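Local coordinates for HemO (PDB 1J77), which binds heme and probably opens its ring oxidatively, as expected of a bacterial heme oxygenase, at residues 21-26 with 179-184; 28-33 with 186-191; 110-115 with 175-180. One frame throughout, in Å; residues are numbered along the deposited sequence.

Overall arrangement
All three contacts lean on helix 167-192 and all three reach the heme. Contacts 1 and 2 follow one another along the same pair, helix 11-32 against helix 167-192, with centres about 10 Å apart; contact 1 carries the iron ligand H23, while contact 2 lies toward one of the heme vinyl groups. Contact 3 brings in helix 104-119, its centre about 9 Å from that of contact 1, and supplies Y112 to a heme propionate. Neighbouring contacts touch directly: Y184 CE2 lies 3.8 Å from V30 CG2, and F181 CD2 lies 3.8 Å from C113 SG. Contacts 2 and 3 do not touch, their centres being about 17 Å apart.

Contact 1: 21-26 with 179-184; sequences AVHDSV and EAFAFY. With HEM (protoporphyrin IX containing Fe), chain B.
F181 lays one side of its ring against V22, H23 and V26, the ring plane at 88° to the imidazole of H23. The two rings meet obliquely, and it is the backbone side of the histidine, H23 CA, that lies over one face of the phenyl. V22 CG1 meets F181 CD1 at 3.7 Å and V26 CG2 meets F181 CD2 at 3.9 Å, both at a slant to the ring. The far edge of the phenyl looks at the heme, with F181 CE2 3.6 Å from the methine carbon CHD. One turn on, Y184 sets a ring face against the heme methyl CMC, offset toward the rim, while V26 CG1 packs on Y184 CD2 at 3.8 Å and also touches that methyl.

Swung away from its backbone N (chi1 173°), the H23 side chain rises to the heme and binds the iron through NE2 at 2.0 Å; a water is the other axial ligand. Its ND1-H points almost straight, at 172°, to D24 OD1, 3.1 Å away, in the imidazole plane and on the anti side of the carboxylate. The proximal helix 11-32 and helix 167-192 run nearly parallel here, joined by apolar packing. Held at ND1 by the aspartate and at NE2 by the iron, the imidazole has little freedom to turn; the carboxylate may also make it a somewhat stronger donor to the metal.

Contact 2: 28-33 with 186-191; sequences NLVMSV and VVLRET. With HEM (protoporphyrin IX containing Fe), chain B.
L188 puts its two methyls against the last turn of helix 11-32 and the residue after it, meeting L29, V30 and V33. Its CD1 touches V30 CG2 at 3.7 Å, and the valine and leucine side chains cross at about a right angle. L29 instead slides past L188 in the opposite direction, so that L29 CG lies 3.8 Å from L188 CD2 and about as far from CD1. At the end of the row V33 CG1 reaches L188 CD2 at 4.0 Å. With CG anti to the backbone N (chi1 -179°) the leucine reaches out from its helix, and its fork does the rest: CD1 goes on to V30, and CD2 serves L29 and V33.

V30 works in two directions: CG2 faces the leucine, while CG1 packs 3.8 Å from the heme vinyl carbon CBB. M31 meets that same vinyl end, its CG 3.7 Å from CBB and its sulfur, set by a bend at chi2, equally near.

In the all-helical heme oxygenase fold this is where the proximal helix 11-32 ends, still running at 16° to helix 167-192; V33 is the first residue to leave helical geometry. In that last turn S32 OG bonds back to N28 O at 2.9 Å, approaching from the face opposite to S32 N, and the one carbonyl oxygen thus takes two donors.

Further out, L48 of helix 39-60 packs on L188, and F45 of the same helix on V30. R189 passes L29 more loosely, its NE 4.4 Å from L29 CD2, and is held in place by a hydrogen bond from NE to the carbonyl oxygen of A198 and a salt bridge from NH2 to E199.

Contact 3: 110-115 with 175-180; sequences WLYCAE and QGAREA. With HEM (protoporphyrin IX containing Fe), chain B.
W110 lays its indole flat over A180, and that overlap is the main part of this contact. From CB, with CG set beside the backbone N and anti to the carbonyl carbon (chi1 -71°), the side chain turns toward helix 167-192. CG lies 3.9 Å from A180 CB, and CD2 comes closer to the same methyl, 3.6 Å. CD1, on the other side of the five-membered ring, passes G176 O. NE1 is also near that oxygen, but the angle is too poor for a hydrogen bond; its N-H goes instead to a water in the ring plane, 3.0 Å away, which donates to E179 OE1 in an unusually short bond. In the six-membered ring CE3 lies over A180 CB, while CE2, CZ2, CZ3 and CH2 range over A180 CA, which sits 3.7 Å from the ring centroid and only 6° off its normal, a CH-pi contact. E179 itself is held from Q175, whose NE2 meets the anti lone pair of OE2, and by a salt bridge to K106.

Beyond the indole, C113 SG lies 3.5 Å from the heme vinyl carbon CAC. The same sulfur touches A180 CB. Y112 packs its CD2 on A177 CB and gives its hydroxyl proton to the propionate oxygen O1D at 2.7 Å; the heme methyl CMD lies over one face of its ring.

The short segments of helices 104-119 and 167-192 cross at -50° with axes 8.0 Å apart, a close approach that the small G176, A177 and A180 allow. Helix 11-32 borders Y112 through L15, K16 and T19, and I59 of helix 39-60 packs on W110.

Contact 1: 21-26 with 179-184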
loop_
_atom_site.group_PDB
_atom_site.type_symbol
_atom_site.label_atom_id
_atom_site.label_comp_id
_atom_site.label_asym_id
_atom_site.label_seq_id
_atom_site.Cartn_x
_atom_site.Cartn_y
_atom_site.Cartn_z
ATOM N N ALA A 21 -3.316 4.756 13.996
ATOM C CA ALA A 21 -4.443 5.669 13.916
ATOM C C ALA A 21 -4.607 6.033 12.425
ATOM O O ALA A 21 -5.706 5.953 11.898
ATOM C CB ALA A 21 -4.199 6.939 14.743
ATOM N N VAL A 22 -3.534 6.467 11.753
ATOM C CA VAL A 22 -3.699 6.878 10.354
ATOM C C VAL A 22 -4.051 5.675 9.495
ATOM O O VAL A 22 -4.831 5.798 8.540
ATOM C CB VAL A 22 -2.520 7.738 9.816
ATOM C CG1 VAL A 22 -1.176 6.939 9.753
ATOM C CG2 VAL A 22 -2.899 8.367 8.477
ATOM N N HIS A 23 -3.466 4.517 9.773
ATOM C CA HIS A 23 -3.830 3.323 9.046
ATOM C C HIS A 23 -5.352 3.089 9.122
ATOM O O HIS A 23 -6.010 2.843 8.144
ATOM C CB HIS A 23 -3.153 2.034 9.619
ATOM C CG HIS A 23 -3.660 0.788 8.974
ATOM N ND1 HIS A 23 -4.826 0.159 9.373
ATOM C CD2 HIS A 23 -3.237 0.136 7.867
ATOM C CE1 HIS A 23 -5.070 -0.849 8.546
ATOM N NE2 HIS A 23 -4.086 -0.905 7.644
ATOM N N ASP A 24 -5.895 3.136 10.331
ATOM C CA ASP A 24 -7.313 2.925 10.491
ATOM C C ASP A 24 -8.126 4.000 9.774
ATOM O O ASP A 24 -9.190 3.668 9.215
ATOM C CB ASP A 24 -7.675 2.798 11.948
ATOM C CG ASP A 24 -7.159 1.528 12.585
ATOM O OD1 ASP A 24 -6.591 0.674 11.848
ATOM O OD2 ASP A 24 -7.323 1.309 13.821
ATOM N N SER A 25 -7.600 5.228 9.680
ATOM C CA SER A 25 -8.314 6.254 8.894
ATOM C C SER A 25 -8.379 5.877 7.407
ATOM O O SER A 25 -9.364 6.198 6.702
ATOM C CB SER A 25 -7.738 7.642 9.130
ATOM O OG SER A 25 -6.565 7.832 8.341
ATOM N N VAL A 26 -7.326 5.206 6.926
ATOM C CA VAL A 26 -7.285 4.745 5.544
ATOM C C VAL A 26 -8.271 3.609 5.278
ATOM O O VAL A 26 -9.063 3.657 4.333
ATOM C CB VAL A 26 -5.813 4.338 5.155
ATOM C CG1 VAL A 26 -5.838 3.594 3.817
ATOM C CG2 VAL A 26 -4.961 5.565 5.098
ATOM N N GLU A 179 3.676 10.040 5.752
ATOM C CA GLU A 179 3.505 10.693 4.469
ATOM C C GLU A 179 2.976 9.769 3.384
ATOM O O GLU A 179 2.177 10.219 2.552
ATOM C CB GLU A 179 4.774 11.423 4.034
ATOM C CG GLU A 179 5.107 12.591 4.967
ATOM C CD GLU A 179 6.431 13.262 4.692
ATOM O OE1 GLU A 179 6.936 13.141 3.563
ATOM O OE2 GLU A 179 6.905 13.976 5.596
ATOM N N ALA A 180 3.349 8.486 3.403
ATOM C CA ALA A 180 2.836 7.470 2.432
ATOM C C ALA A 180 1.340 7.266 2.652
ATOM O O ALA A 180 0.572 7.302 1.694
ATOM C CB ALA A 180 3.538 6.221 2.577
ATOM N N PHE A 181 0.943 7.134 3.916
ATOM C CA PHE A 181 -0.489 7.015 4.209
ATOM C C PHE A 181 -1.229 8.254 3.813
ATOM O O PHE A 181 -2.343 8.171 3.292
ATOM C CB PHE A 181 -0.761 6.714 5.690
ATOM C CG PHE A 181 -0.545 5.265 6.124
ATOM C CD1 PHE A 181 0.412 4.950 7.110
ATOM C CD2 PHE A 181 -1.297 4.215 5.601
ATOM C CE1 PHE A 181 0.577 3.662 7.544
ATOM C CE2 PHE A 181 -1.131 2.935 6.066
ATOM C CZ PHE A 181 -0.156 2.649 7.026
ATOM N N ALA A 182 -0.658 9.439 4.079
ATOM C CA ALA A 182 -1.348 10.661 3.712
ATOM C C ALA A 182 -1.520 10.791 2.225
ATOM O O ALA A 182 -2.559 11.206 1.752
ATOM C CB ALA A 182 -0.634 11.848 4.238
ATOM N N PHE A 183 -0.481 10.443 1.468
ATOM C CA PHE A 183 -0.556 10.446 0.017
ATOM C C PHE A 183 -1.634 9.473 -0.499
ATOM O O PHE A 183 -2.388 9.822 -1.394
ATOM C CB PHE A 183 0.815 10.133 -0.591
ATOM C CG PHE A 183 0.816 10.035 -2.111
ATOM C CD1 PHE A 183 0.569 11.159 -2.886
ATOM C CD2 PHE A 183 0.953 8.819 -2.753
ATOM C CE1 PHE A 183 0.566 11.080 -4.218
ATOM C CE2 PHE A 183 0.950 8.754 -4.137
ATOM C CZ PHE A 183 0.739 9.898 -4.846
ATOM N N TYR A 184 -1.713 8.279 0.061
ATOM C CA TYR A 184 -2.773 7.362 -0.302
ATOM C C TYR A 184 -4.142 8.004 -0.217
ATOM O O TYR A 184 -4.931 7.874 -1.154
ATOM C CB TYR A 184 -2.737 6.096 0.524
ATOM C CG TYR A 184 -3.595 4.954 -0.024
ATOM C CD1 TYR A 184 -3.119 4.030 -0.919
ATOM C CD2 TYR A 184 -4.909 4.810 0.345
ATOM C CE1 TYR A 184 -3.907 3.013 -1.427
ATOM C CE2 TYR A 184 -5.694 3.795 -0.149
ATOM C CZ TYR A 184 -5.199 2.882 -0.988
ATOM O OH TYR A 184 -5.995 1.898 -1.506
HETATM C CHA HEM B . -1.931 -4.218 8.374
HETATM C CHB HEM B . -6.632 -4.114 7.218
HETATM C CHC HEM B . -5.681 -0.851 3.717
HETATM C CHD HEM B . -1.049 -0.614 5.222
HETATM C C1A HEM B . -3.264 -4.540 8.297
HETATM C C2A HEM B . -3.937 -5.647 9.014
HETATM C C3A HEM B . -5.223 -5.589 8.675
HETATM C C4A HEM B . -5.435 -4.472 7.766
HETATM C CMA HEM B . -6.331 -6.549 9.178
HETATM C CAA HEM B . -3.321 -6.739 9.935
HETATM C CBA HEM B . -3.039 -7.983 9.092
HETATM C CGA HEM B . -2.299 -9.049 9.879
HETATM O O1A HEM B . -1.686 -8.699 10.930
HETATM O O2A HEM B . -2.353 -10.240 9.451
HETATM C C1B HEM B . -6.800 -3.229 6.163
HETATM C C2B HEM B . -8.042 -2.974 5.488
HETATM C C3B HEM B . -7.798 -2.036 4.528
HETATM C C4B HEM B . -6.365 -1.751 4.549
HETATM C CMB HEM B . -9.353 -3.698 5.888
HETATM C CAB HEM B . -8.775 -1.462 3.500
HETATM C CBB HEM B . -10.053 -1.250 3.798
HETATM C C1C HEM B . -4.345 -0.559 3.793
HETATM C C2C HEM B . -3.605 0.304 2.872
HETATM C C3C HEM B . -2.349 0.409 3.333
HETATM C C4C HEM B . -2.190 -0.449 4.474
HETATM C CMC HEM B . -4.256 1.048 1.697
HETATM C CAC HEM B . -1.191 1.212 2.755
HETATM C CBC HEM B . -1.438 2.223 1.927
HETATM C C1D HEM B . -0.910 -1.551 6.196
HETATM C C2D HEM B . 0.336 -1.762 6.887
HETATM C C3D HEM B . 0.077 -2.852 7.877
HETATM C C4D HEM B . -1.306 -3.207 7.671
HETATM C CMD HEM B . 1.636 -0.992 6.642
HETATM C CAD HEM B . 1.059 -3.527 8.836
HETATM C CBD HEM B . 0.813 -3.167 10.271
HETATM C CGD HEM B . 1.941 -3.831 11.029
HETATM O O1D HEM B . 3.016 -3.194 11.147
HETATM O O2D HEM B . 1.739 -4.964 11.565
HETATM N NA HEM B . -4.206 -3.873 7.551
HETATM N NB HEM B . -5.812 -2.439 5.595
HETATM N NC HEM B . -3.442 -0.992 4.719
HETATM N ND HEM B . -1.901 -2.419 6.676
HETATM FE FE HEM B . -3.853 -2.362 6.222
HETATM O O HOH W 1 -3.399 -3.703 4.878
#

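Contact 2: 28-33 with 186-191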
loop_
_atom_site.group_PDB
_atom_site.type_symbol
_atom_site.label_atom_id
_atom_site.label_comp_id
_atom_site.label_asym_id
_atom_site.label_seq_id
_atom_site.Cartn_x
_atom_site.Cartn_y
_atom_site.Cartn_z
ATOM N N ASN A 28 -10.954 2.910 7.006
ATOM C CA ASN A 28 -12.304 3.471 7.070
ATOM C C ASN A 28 -12.663 4.249 5.814
ATOM O O ASN A 28 -13.799 4.146 5.321
ATOM C CB ASN A 28 -12.423 4.402 8.292
ATOM C CG ASN A 28 -12.469 3.670 9.600
ATOM O OD1 ASN A 28 -12.878 2.521 9.639
ATOM N ND2 ASN A 28 -12.065 4.343 10.688
ATOM N N LEU A 29 -11.713 5.074 5.323
ATOM C CA LEU A 29 -12.035 5.850 4.130
ATOM C C LEU A 29 -12.233 4.982 2.889
ATOM O O LEU A 29 -13.107 5.245 2.054
ATOM C CB LEU A 29 -10.976 6.920 3.880
ATOM C CG LEU A 29 -11.205 7.919 2.746
ATOM C CD1 LEU A 29 -12.543 8.685 2.877
ATOM C CD2 LEU A 29 -10.066 8.869 2.711
ATOM N N VAL A 30 -11.360 3.989 2.704
ATOM C CA VAL A 30 -11.484 3.073 1.577
ATOM C C VAL A 30 -12.885 2.409 1.639
ATOM O O VAL A 30 -13.636 2.386 0.666
ATOM C CB VAL A 30 -10.408 1.981 1.606
ATOM C CG1 VAL A 30 -10.778 0.782 0.669
ATOM C CG2 VAL A 30 -9.004 2.589 1.285
ATOM N N MET A 31 -13.227 1.881 2.788
ATOM C CA MET A 31 -14.543 1.246 2.855
ATOM C C MET A 31 -15.713 2.203 2.680
ATOM O O MET A 31 -16.680 1.850 2.020
ATOM C CB MET A 31 -14.655 0.445 4.110
ATOM C CG MET A 31 -13.629 -0.664 4.238
ATOM S SD MET A 31 -13.625 -1.818 2.826
ATOM C CE MET A 31 -15.239 -2.515 2.970
ATOM N N SER A 32 -15.572 3.446 3.134
ATOM C CA SER A 32 -16.687 4.386 3.008
ATOM C C SER A 32 -16.998 4.702 1.551
ATOM O O SER A 32 -18.154 5.064 1.225
ATOM C CB SER A 32 -16.416 5.710 3.702
ATOM O OG SER A 32 -16.260 5.560 5.054
ATOM N N VAL A 33 -16.010 4.639 0.647
ATOM C CA VAL A 33 -16.279 5.022 -0.749
ATOM C C VAL A 33 -16.770 3.823 -1.584
ATOM O O VAL A 33 -16.986 3.964 -2.769
ATOM C CB VAL A 33 -15.038 5.702 -1.427
ATOM C CG1 VAL A 33 -14.791 7.060 -0.760
ATOM C CG2 VAL A 33 -13.835 4.818 -1.417
ATOM N N VAL A 186 -4.812 11.323 -0.262
ATOM C CA VAL A 186 -4.906 12.394 -1.273
ATOM C C VAL A 186 -5.345 11.776 -2.609
ATOM O O VAL A 186 -6.296 12.287 -3.265
ATOM C CB VAL A 186 -3.552 13.134 -1.476
ATOM C CG1 VAL A 186 -3.564 13.966 -2.774
ATOM C CG2 VAL A 186 -3.200 13.949 -0.255
ATOM N N VAL A 187 -4.716 10.695 -3.029
ATOM C CA VAL A 187 -5.066 10.027 -4.268
ATOM C C VAL A 187 -6.517 9.489 -4.256
ATOM O O VAL A 187 -7.250 9.623 -5.247
ATOM C CB VAL A 187 -4.047 8.922 -4.637
ATOM C CG1 VAL A 187 -4.473 8.211 -5.878
ATOM C CG2 VAL A 187 -2.661 9.534 -4.769
ATOM N N LEU A 188 -6.905 8.857 -3.152
ATOM C CA LEU A 188 -8.227 8.298 -2.996
ATOM C C LEU A 188 -9.248 9.410 -3.181
ATOM O O LEU A 188 -10.207 9.253 -3.939
ATOM C CB LEU A 188 -8.316 7.627 -1.617
ATOM C CG LEU A 188 -9.637 6.944 -1.260
ATOM C CD1 LEU A 188 -9.432 6.044 -0.056
ATOM C CD2 LEU A 188 -10.831 7.854 -1.011
ATOM N N ARG A 189 -9.034 10.525 -2.499
ATOM C CA ARG A 189 -9.987 11.651 -2.606
ATOM C C ARG A 189 -10.102 12.202 -4.030
ATOM O O ARG A 189 -11.199 12.486 -4.547
ATOM C CB ARG A 189 -9.618 12.745 -1.644
ATOM C CG ARG A 189 -9.681 12.444 -0.182
ATOM C CD ARG A 189 -8.825 13.379 0.664
ATOM N NE ARG A 189 -8.780 13.055 2.074
ATOM C CZ ARG A 189 -7.708 13.156 2.863
ATOM N NH1 ARG A 189 -6.532 13.573 2.376
ATOM N NH2 ARG A 189 -7.778 12.779 4.125
ATOM N N GLU A 190 -8.985 12.403 -4.676
ATOM C CA GLU A 190 -9.041 12.953 -6.022
ATOM C C GLU A 190 -9.780 11.983 -6.903
ATOM O O GLU A 190 -10.672 12.361 -7.723
ATOM C CB GLU A 190 -7.609 13.218 -6.551
ATOM C CG GLU A 190 -6.902 14.315 -5.786
ATOM C CD GLU A 190 -5.698 14.881 -6.527
ATOM O OE1 GLU A 190 -5.535 14.516 -7.725
ATOM O OE2 GLU A 190 -4.937 15.668 -5.901
ATOM N N THR A 191 -9.494 10.706 -6.742
ATOM C CA THR A 191 -10.041 9.672 -7.558
ATOM C C THR A 191 -11.566 9.454 -7.371
ATOM O O THR A 191 -12.249 9.248 -8.321
ATOM C CB THR A 191 -9.280 8.425 -7.266
ATOM O OG1 THR A 191 -7.895 8.703 -7.509
ATOM C CG2 THR A 191 -9.614 7.269 -8.244
HETATM C CHA HEM B . -1.931 -4.218 8.374
HETATM C CHB HEM B . -6.632 -4.114 7.218
HETATM C CHC HEM B . -5.681 -0.851 3.717
HETATM C CHD HEM B . -1.049 -0.614 5.222
HETATM C C1A HEM B . -3.264 -4.540 8.297
HETATM C C2A HEM B . -3.937 -5.647 9.014
HETATM C C3A HEM B . -5.223 -5.589 8.675
HETATM C C4A HEM B . -5.435 -4.472 7.766
HETATM C CMA HEM B . -6.331 -6.549 9.178
HETATM C CAA HEM B . -3.321 -6.739 9.935
HETATM C CBA HEM B . -3.039 -7.983 9.092
HETATM C CGA HEM B . -2.299 -9.049 9.879
HETATM O O1A HEM B . -1.686 -8.699 10.930
HETATM O O2A HEM B . -2.353 -10.240 9.451
HETATM C C1B HEM B . -6.800 -3.229 6.163
HETATM C C2B HEM B . -8.042 -2.974 5.488
HETATM C C3B HEM B . -7.798 -2.036 4.528
HETATM C C4B HEM B . -6.365 -1.751 4.549
HETATM C CMB HEM B . -9.353 -3.698 5.888
HETATM C CAB HEM B . -8.775 -1.462 3.500
HETATM C CBB HEM B . -10.053 -1.250 3.798
HETATM C C1C HEM B . -4.345 -0.559 3.793
HETATM C C2C HEM B . -3.605 0.304 2.872
HETATM C C3C HEM B . -2.349 0.409 3.333
HETATM C C4C HEM B . -2.190 -0.449 4.474
HETATM C CMC HEM B . -4.256 1.048 1.697
HETATM C CAC HEM B . -1.191 1.212 2.755
HETATM C CBC HEM B . -1.438 2.223 1.927
HETATM C C1D HEM B . -0.910 -1.551 6.196
HETATM C C2D HEM B . 0.336 -1.762 6.887
HETATM C C3D HEM B . 0.077 -2.852 7.877
HETATM C C4D HEM B . -1.306 -3.207 7.671
HETATM C CMD HEM B . 1.636 -0.992 6.642
HETATM C CAD HEM B . 1.059 -3.527 8.836
HETATM C CBD HEM B . 0.813 -3.167 10.271
HETATM C CGD HEM B . 1.941 -3.831 11.029
HETATM O O1D HEM B . 3.016 -3.194 11.147
HETATM O O2D HEM B . 1.739 -4.964 11.565
HETATM N NA HEM B . -4.206 -3.873 7.551
HETATM N NB HEM B . -5.812 -2.439 5.595
HETATM N NC HEM B . -3.442 -0.992 4.719
HETATM N ND HEM B . -1.901 -2.419 6.676
HETATM FE FE HEM B . -3.853 -2.362 6.222
HETATM O O HOH W 1 -3.399 -3.703 4.878
#

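Contact 3: 110-115 with 175-180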
loop_
_atom_site.group_PDB
_atom_site.type_symbol
_atom_site.label_atom_id
_atom_site.label_comp_id
_atom_site.label_asym_id
_atom_site.label_seq_id
_atom_site.Cartn_x
_atom_site.Cartn_y
_atom_site.Cartn_z
ATOM N N TRP A 110 7.905 4.503 3.307
ATOM C CA TRP A 110 7.026 4.178 2.183
ATOM C C TRP A 110 7.037 2.709 1.897
ATOM O O TRP A 110 6.008 2.098 1.580
ATOM C CB TRP A 110 7.369 4.962 0.897
ATOM C CG TRP A 110 7.033 6.396 0.961
ATOM C CD1 TRP A 110 7.591 7.358 1.734
ATOM C CD2 TRP A 110 6.041 7.048 0.176
ATOM N NE1 TRP A 110 6.960 8.548 1.519
ATOM C CE2 TRP A 110 6.033 8.399 0.529
ATOM C CE3 TRP A 110 5.164 6.620 -0.808
ATOM C CZ2 TRP A 110 5.159 9.345 -0.065
ATOM C CZ3 TRP A 110 4.308 7.552 -1.391
ATOM C CH2 TRP A 110 4.305 8.885 -0.998
ATOM N N LEU A 111 8.223 2.105 1.949
ATOM C CA LEU A 111 8.306 0.698 1.761
ATOM C C LEU A 111 7.524 -0.135 2.819
ATOM O O LEU A 111 6.859 -1.101 2.460
ATOM C CB LEU A 111 9.794 0.273 1.700
ATOM C CG LEU A 111 10.013 -1.212 1.476
ATOM C CD1 LEU A 111 9.453 -1.732 0.239
ATOM C CD2 LEU A 111 11.517 -1.532 1.569
ATOM N N TYR A 112 7.670 0.229 4.076
ATOM C CA TYR A 112 6.878 -0.359 5.174
ATOM C C TYR A 112 5.369 -0.258 4.853
ATOM O O TYR A 112 4.648 -1.275 4.889
ATOM C CB TYR A 112 7.217 0.353 6.492
ATOM C CG TYR A 112 6.188 0.088 7.575
ATOM C CD1 TYR A 112 6.170 -1.128 8.271
ATOM C CD2 TYR A 112 5.233 1.037 7.852
ATOM C CE1 TYR A 112 5.194 -1.374 9.225
ATOM C CE2 TYR A 112 4.224 0.794 8.793
ATOM C CZ TYR A 112 4.212 -0.415 9.487
ATOM O OH TYR A 112 3.201 -0.642 10.449
ATOM N N CYS A 113 4.914 0.911 4.443
ATOM C CA CYS A 113 3.479 1.152 4.167
ATOM C C CYS A 113 3.030 0.256 3.033
ATOM O O CYS A 113 2.036 -0.447 3.144
ATOM C CB CYS A 113 3.325 2.596 3.813
ATOM S SG CYS A 113 1.684 3.131 3.546
ATOM N N ALA A 114 3.767 0.251 1.911
ATOM C CA ALA A 114 3.348 -0.591 0.833
ATOM C C ALA A 114 3.396 -2.082 1.131
ATOM O O ALA A 114 2.524 -2.842 0.698
ATOM C CB ALA A 114 4.177 -0.284 -0.467
ATOM N N GLU A 115 4.448 -2.517 1.840
ATOM C CA GLU A 115 4.583 -3.923 2.065
ATOM C C GLU A 115 3.553 -4.399 3.113
ATOM O O GLU A 115 2.964 -5.489 2.960
ATOM C CB GLU A 115 6.036 -4.293 2.371
ATOM C CG GLU A 115 6.290 -5.802 2.261
ATOM C CD GLU A 115 5.909 -6.413 0.946
ATOM O OE1 GLU A 115 6.172 -5.828 -0.128
ATOM O OE2 GLU A 115 5.358 -7.524 0.950
ATOM N N GLN A 175 8.238 9.186 9.811
ATOM C CA GLN A 175 7.649 10.310 9.102
ATOM C C GLN A 175 7.331 9.944 7.639
ATOM O O GLN A 175 6.287 10.343 7.159
ATOM C CB GLN A 175 8.513 11.564 9.174
ATOM C CG GLN A 175 7.925 12.768 8.486
ATOM C CD GLN A 175 6.602 13.228 9.101
ATOM O OE1 GLN A 175 6.327 12.995 10.306
ATOM N NE2 GLN A 175 5.805 13.914 8.296
ATOM N N GLY A 176 8.232 9.230 6.960
ATOM C CA GLY A 176 7.990 8.712 5.620
ATOM C C GLY A 176 6.692 7.899 5.574
ATOM O O GLY A 176 5.901 8.091 4.666
ATOM N N ALA A 177 6.520 6.958 6.485
ATOM C CA ALA A 177 5.313 6.130 6.571
ATOM C C ALA A 177 4.054 6.995 6.791
ATOM O O ALA A 177 3.051 6.816 6.094
ATOM C CB ALA A 177 5.459 5.059 7.685
ATOM N N ARG A 178 4.147 8.010 7.637
ATOM C CA ARG A 178 3.008 8.929 7.831
ATOM C C ARG A 178 2.650 9.594 6.472
ATOM O O ARG A 178 1.479 9.710 6.094
ATOM C CB ARG A 178 3.317 10.010 8.908
ATOM C CG ARG A 178 3.403 9.473 10.333
ATOM C CD ARG A 178 3.679 10.498 11.399
ATOM N NE ARG A 178 3.506 9.841 12.683
ATOM C CZ ARG A 178 3.956 10.295 13.836
ATOM N NH1 ARG A 178 4.629 11.435 13.887
ATOM N NH2 ARG A 178 3.723 9.592 14.941
ATOM N N GLU A 179 3.676 10.040 5.752
ATOM C CA GLU A 179 3.505 10.693 4.469
ATOM C C GLU A 179 2.976 9.769 3.384
ATOM O O GLU A 179 2.177 10.219 2.552
ATOM C CB GLU A 179 4.774 11.423 4.034
ATOM C CG GLU A 179 5.107 12.591 4.967
ATOM C CD GLU A 179 6.431 13.262 4.692
ATOM O OE1 GLU A 179 6.936 13.141 3.563
ATOM O OE2 GLU A 179 6.905 13.976 5.596
ATOM N N ALA A 180 3.349 8.486 3.403
ATOM C CA ALA A 180 2.836 7.470 2.432
ATOM C C ALA A 180 1.340 7.266 2.652
ATOM O O ALA A 180 0.572 7.302 1.694
ATOM C CB ALA A 180 3.538 6.221 2.577
HETATM C CHA HEM B . -1.931 -4.218 8.374
HETATM C CHB HEM B . -6.632 -4.114 7.218
HETATM C CHC HEM B . -5.681 -0.851 3.717
HETATM C CHD HEM B . -1.049 -0.614 5.222
HETATM C C1A HEM B . -3.264 -4.540 8.297
HETATM C C2A HEM B . -3.937 -5.647 9.014
HETATM C C3A HEM B . -5.223 -5.589 8.675
HETATM C C4A HEM B . -5.435 -4.472 7.766
HETATM C CMA HEM B . -6.331 -6.549 9.178
HETATM C CAA HEM B . -3.321 -6.739 9.935
HETATM C CBA HEM B . -3.039 -7.983 9.092
HETATM C CGA HEM B . -2.299 -9.049 9.879
HETATM O O1A HEM B . -1.686 -8.699 10.930
HETATM O O2A HEM B . -2.353 -10.240 9.451
HETATM C C1B HEM B . -6.800 -3.229 6.163
HETATM C C2B HEM B . -8.042 -2.974 5.488
HETATM C C3B HEM B . -7.798 -2.036 4.528
HETATM C C4B HEM B . -6.365 -1.751 4.549
HETATM C CMB HEM B . -9.353 -3.698 5.888
HETATM C CAB HEM B . -8.775 -1.462 3.500
HETATM C CBB HEM B . -10.053 -1.250 3.798
HETATM C C1C HEM B . -4.345 -0.559 3.793
HETATM C C2C HEM B . -3.605 0.304 2.872
HETATM C C3C HEM B . -2.349 0.409 3.333
HETATM C C4C HEM B . -2.190 -0.449 4.474
HETATM C CMC HEM B . -4.256 1.048 1.697
HETATM C CAC HEM B . -1.191 1.212 2.755
HETATM C CBC HEM B . -1.438 2.223 1.927
HETATM C C1D HEM B . -0.910 -1.551 6.196
HETATM C C2D HEM B . 0.336 -1.762 6.887
HETATM C C3D HEM B . 0.077 -2.852 7.877
HETATM C C4D HEM B . -1.306 -3.207 7.671
HETATM C CMD HEM B . 1.636 -0.992 6.642
HETATM C CAD HEM B . 1.059 -3.527 8.836
HETATM C CBD HEM B . 0.813 -3.167 10.271
HETATM C CGD HEM B . 1.941 -3.831 11.029
HETATM O O1D HEM B . 3.016 -3.194 11.147
HETATM O O2D HEM B . 1.739 -4.964 11.565
HETATM N NA HEM B . -4.206 -3.873 7.551
HETATM N NB HEM B . -5.812 -2.439 5.595
HETATM N NC HEM B . -3.442 -0.992 4.719
HETATM N ND HEM B . -1.901 -2.419 6.676
HETATM FE FE HEM B . -3.853 -2.362 6.222
HETATM O O HOH W 2 7.937 11.138 2.540
HETATM O O HOH W 1 -3.399 -3.703 4.878
#